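Long-range contact in hypothetical protein Lmaj011689 (Leishmania major, PDB 1YQF), which is of unknown function but belongs to the mitochondrial glycoprotein (MAM33) family and resembles human p32 in sequence: residues E46-R58 and R169-Y182. Numbering follows the deposited sequence.
Sequences EQPTPPAGWQVVR and RGVDEKLGEFVVLY
The Phe178 ring packs against Pro48, Pro50 and Pro51 at the tight centre of the contact. With CG anti to the backbone N (chi1 169°), the ring swings out of the helix toward residues 48-51; Phe178 CE1 comes to 3.4 Å from Pro50 CA. Pro50 adds an off-centre CH-pi contact, its CB 4.2 Å from the centroid of the Phe178 ring, while Pro48 O approaches the ring edge near its plane. Val56 points back at Phe178, and its CG2 meets Phe178 CZ at 3.7 Å, on the same side of the ring plane as Pro50 CB; valine, compact and beta-branched, suits the strand. Prolines fit such a segment because their rigid rings can pack on a helix while the backbone stays extended: Pro48 sets CG 3.4 Å from Tyr182 N and also touches Leu181 CB, and Pro51 CD rests against Phe178 CB. The arrangement is consistent with the p32 (MAM33) fold, in which a twisted antiparallel sheet is flanked by helices; here the crossing segment leads into edge strand 55-58, and Tyr80 of strand 74-81 backs both Phe178 and Tyr182. At the helix start, Leu175 CD1 lies over one face of the Trp54 indole, offset toward its rim, and Trp54 CZ2 reaches 3.4 Å from Arg169 O, which also accepts a hydrogen bond from Lys69 NZ. Gly170 ends the preceding helix in a Schellman motif; glycine suits the positive phi and puts no side chain against Trp54 NE1. Asp172 then N-caps the next helix, its OD1 accepting from Leu175 N. The other end is looser and more exposed. Gln47, its chain extended, runs alongside Tyr182, Gln47 OE1 3.5 Å from Tyr182 CE1 at the ring edge, and a water donates to both Glu46 O and Leu181 O, two acceptors that could not bond each other.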
# COMPACT_ATOMS: atom_id res chain seq x y z
N GLU A 46 11.43 -0.71 30.79
CA GLU A 46 12.86 -0.42 30.78
C GLU A 46 13.43 -0.63 29.38
O GLU A 46 13.05 -1.58 28.70
CB GLU A 46 13.60 -1.35 31.75
CG GLU A 46 13.65 -0.87 33.19
CD GLU A 46 14.45 -1.79 34.08
OE1 GLU A 46 15.66 -2.00 33.81
OE2 GLU A 46 13.88 -2.33 35.06
N GLN A 47 14.34 0.25 28.97
CA GLN A 47 15.01 0.09 27.69
C GLN A 47 15.90 -1.15 27.73
O GLN A 47 16.81 -1.23 28.56
CB GLN A 47 15.86 1.31 27.35
CG GLN A 47 16.53 1.21 25.97
CD GLN A 47 17.37 2.43 25.60
OE1 GLN A 47 17.96 2.47 24.53
NE2 GLN A 47 17.42 3.42 26.49
N PRO A 48 15.66 -2.11 26.83
CA PRO A 48 16.45 -3.34 26.81
C PRO A 48 17.90 -3.14 26.36
O PRO A 48 18.24 -2.14 25.73
CB PRO A 48 15.70 -4.21 25.80
CG PRO A 48 15.07 -3.24 24.89
CD PRO A 48 14.64 -2.10 25.77
N THR A 49 18.74 -4.10 26.72
CA THR A 49 20.15 -4.10 26.32
C THR A 49 20.28 -4.95 25.07
O THR A 49 19.88 -6.12 25.07
CB THR A 49 21.04 -4.67 27.45
OG1 THR A 49 20.57 -5.96 27.86
CG2 THR A 49 20.94 -3.81 28.71
N PRO A 50 20.83 -4.38 23.99
CA PRO A 50 20.95 -5.12 22.73
C PRO A 50 21.93 -6.29 22.84
O PRO A 50 22.91 -6.15 23.57
CB PRO A 50 21.48 -4.06 21.76
CG PRO A 50 22.18 -3.07 22.62
CD PRO A 50 21.37 -3.02 23.88
N PRO A 51 21.67 -7.41 22.17
CA PRO A 51 22.62 -8.54 22.17
C PRO A 51 24.03 -8.14 21.71
O PRO A 51 24.24 -7.04 21.20
CB PRO A 51 21.99 -9.52 21.17
CG PRO A 51 20.53 -9.23 21.24
CD PRO A 51 20.46 -7.72 21.38
N ALA A 52 24.97 -9.06 21.91
CA ALA A 52 26.39 -8.79 21.67
C ALA A 52 26.71 -8.46 20.21
O ALA A 52 26.26 -9.16 19.30
CB ALA A 52 27.22 -9.99 22.12
N GLY A 53 27.47 -7.39 20.01
CA GLY A 53 27.92 -6.98 18.69
C GLY A 53 27.08 -5.90 18.05
O GLY A 53 27.62 -4.98 17.42
N TRP A 54 25.76 -6.00 18.20
CA TRP A 54 24.84 -5.08 17.51
C TRP A 54 24.89 -3.66 18.08
O TRP A 54 25.16 -3.45 19.26
CB TRP A 54 23.41 -5.61 17.57
CG TRP A 54 23.23 -6.96 16.95
CD1 TRP A 54 23.27 -8.17 17.58
CD2 TRP A 54 22.98 -7.25 15.56
NE1 TRP A 54 23.07 -9.19 16.69
CE2 TRP A 54 22.88 -8.66 15.44
CE3 TRP A 54 22.83 -6.47 14.41
CZ2 TRP A 54 22.64 -9.29 14.22
CZ3 TRP A 54 22.59 -7.10 13.20
CH2 TRP A 54 22.50 -8.49 13.11
N GLN A 55 24.63 -2.69 17.21
CA GLN A 55 24.57 -1.28 17.55
C GLN A 55 23.19 -0.76 17.15
O GLN A 55 22.72 -1.02 16.04
CB GLN A 55 25.67 -0.50 16.80
CG GLN A 55 26.53 0.41 17.68
CD GLN A 55 25.88 1.77 17.93
OE1 GLN A 55 25.63 2.53 17.00
NE2 GLN A 55 25.62 2.07 19.20
N VAL A 56 22.54 -0.02 18.05
CA VAL A 56 21.22 0.55 17.78
C VAL A 56 21.38 1.96 17.22
O VAL A 56 22.07 2.79 17.82
CB VAL A 56 20.35 0.61 19.05
CG1 VAL A 56 18.93 1.05 18.72
CG2 VAL A 56 20.32 -0.74 19.76
N VAL A 57 20.74 2.23 16.09
CA VAL A 57 20.81 3.55 15.46
C VAL A 57 19.46 3.94 14.87
O VAL A 57 18.93 3.25 14.01
CB VAL A 57 21.89 3.60 14.36
CG1 VAL A 57 21.86 4.94 13.63
CG2 VAL A 57 23.27 3.37 14.96
N ARG A 58 18.94 5.07 15.34
CA ARG A 58 17.64 5.57 14.90
C ARG A 58 17.78 6.38 13.61
O ARG A 58 18.67 7.22 13.49
CB ARG A 58 17.05 6.46 16.00
CG ARG A 58 15.76 7.18 15.63
CD ARG A 58 15.40 8.31 16.56
NE ARG A 58 14.91 7.82 17.85
CZ ARG A 58 13.71 8.07 18.36
NH1 ARG A 58 12.82 8.82 17.71
NH2 ARG A 58 13.38 7.56 19.55
N ARG A 169 24.39 -15.88 12.63
CA ARG A 169 24.68 -14.45 12.53
C ARG A 169 24.02 -13.56 13.60
O ARG A 169 23.99 -12.34 13.45
CB ARG A 169 24.29 -13.96 11.14
CG ARG A 169 25.21 -14.45 10.08
CD ARG A 169 24.66 -14.37 8.67
NE ARG A 169 25.63 -14.86 7.70
CZ ARG A 169 26.00 -16.13 7.57
NH1 ARG A 169 25.48 -17.08 8.34
NH2 ARG A 169 26.90 -16.45 6.65
N GLY A 170 23.49 -14.16 14.66
CA GLY A 170 22.86 -13.40 15.73
C GLY A 170 21.39 -13.08 15.51
O GLY A 170 20.77 -12.45 16.36
N VAL A 171 20.84 -13.52 14.38
CA VAL A 171 19.42 -13.35 14.08
C VAL A 171 18.68 -14.55 14.65
O VAL A 171 18.45 -15.55 13.96
CB VAL A 171 19.17 -13.21 12.57
CG1 VAL A 171 17.70 -12.95 12.28
CG2 VAL A 171 20.03 -12.10 11.99
N ASP A 172 18.31 -14.44 15.92
CA ASP A 172 17.73 -15.56 16.67
C ASP A 172 16.60 -15.07 17.58
O ASP A 172 16.06 -13.98 17.38
CB ASP A 172 18.84 -16.26 17.48
CG ASP A 172 19.67 -15.30 18.31
OD1 ASP A 172 19.13 -14.27 18.77
OD2 ASP A 172 20.88 -15.49 18.56
N GLU A 173 16.22 -15.88 18.57
CA GLU A 173 15.15 -15.52 19.50
C GLU A 173 15.56 -14.44 20.50
O GLU A 173 14.71 -13.71 20.99
CB GLU A 173 14.67 -16.76 20.25
CG GLU A 173 14.02 -17.80 19.35
CD GLU A 173 13.29 -18.89 20.12
OE1 GLU A 173 13.26 -18.84 21.38
OE2 GLU A 173 12.74 -19.80 19.47
N LYS A 174 16.85 -14.35 20.80
CA LYS A 174 17.37 -13.30 21.68
C LYS A 174 17.28 -11.92 21.04
O LYS A 174 17.07 -10.93 21.74
CB LYS A 174 18.82 -13.59 22.08
CG LYS A 174 19.02 -14.92 22.80
CD LYS A 174 18.20 -15.02 24.08
CE LYS A 174 18.29 -16.41 24.70
NZ LYS A 174 17.88 -17.48 23.74
N LEU A 175 17.44 -11.86 19.72
CA LEU A 175 17.35 -10.60 18.99
C LEU A 175 15.89 -10.18 18.92
O LEU A 175 15.57 -9.00 19.09
CB LEU A 175 17.93 -10.74 17.58
CG LEU A 175 18.48 -9.47 16.92
CD1 LEU A 175 19.03 -9.78 15.54
CD2 LEU A 175 17.43 -8.39 16.81
N GLY A 176 15.01 -11.15 18.69
CA GLY A 176 13.58 -10.89 18.61
C GLY A 176 13.04 -10.29 19.89
O GLY A 176 12.31 -9.30 19.85
N GLU A 177 13.41 -10.89 21.02
CA GLU A 177 12.99 -10.42 22.33
C GLU A 177 13.46 -8.99 22.57
O GLU A 177 12.76 -8.20 23.18
CB GLU A 177 13.53 -11.35 23.43
CG GLU A 177 13.16 -10.94 24.85
CD GLU A 177 13.67 -11.92 25.89
OE1 GLU A 177 13.02 -12.97 26.09
OE2 GLU A 177 14.73 -11.65 26.50
N PHE A 178 14.66 -8.67 22.07
CA PHE A 178 15.16 -7.30 22.14
C PHE A 178 14.21 -6.35 21.41
O PHE A 178 13.76 -5.37 21.99
CB PHE A 178 16.55 -7.18 21.53
CG PHE A 178 16.99 -5.75 21.34
CD1 PHE A 178 17.45 -5.01 22.41
CD2 PHE A 178 16.93 -5.16 20.08
CE1 PHE A 178 17.85 -3.69 22.25
CE2 PHE A 178 17.33 -3.84 19.91
CZ PHE A 178 17.79 -3.10 20.99
N VAL A 179 13.92 -6.66 20.15
CA VAL A 179 13.06 -5.82 19.32
C VAL A 179 11.71 -5.59 19.99
O VAL A 179 11.23 -4.46 20.05
CB VAL A 179 12.83 -6.44 17.92
CG1 VAL A 179 11.78 -5.64 17.13
CG2 VAL A 179 14.14 -6.49 17.14
N VAL A 180 11.10 -6.66 20.50
CA VAL A 180 9.81 -6.58 21.18
C VAL A 180 9.92 -5.65 22.39
O VAL A 180 9.08 -4.78 22.58
CB VAL A 180 9.31 -7.97 21.65
CG1 VAL A 180 8.02 -7.85 22.45
CG2 VAL A 180 9.08 -8.89 20.47
N LEU A 181 10.95 -5.86 23.20
CA LEU A 181 11.18 -5.08 24.42
C LEU A 181 11.51 -3.63 24.11
O LEU A 181 11.10 -2.73 24.85
CB LEU A 181 12.31 -5.70 25.25
CG LEU A 181 12.00 -6.97 26.05
CD1 LEU A 181 13.27 -7.44 26.76
CD2 LEU A 181 10.88 -6.75 27.06
N TYR A 182 12.26 -3.41 23.04
CA TYR A 182 12.66 -2.06 22.64
C TYR A 182 11.47 -1.31 22.08
O TYR A 182 11.35 -0.10 22.28
CB TYR A 182 13.79 -2.11 21.61
CG TYR A 182 14.47 -0.78 21.40
CD1 TYR A 182 15.56 -0.41 22.17
CD2 TYR A 182 14.01 0.12 20.44
CE1 TYR A 182 16.19 0.81 21.99
CE2 TYR A 182 14.63 1.35 20.25
CZ TYR A 182 15.72 1.69 21.03
OH TYR A 182 16.34 2.90 20.85
O HOH W 1 10.58 -2.74 27.54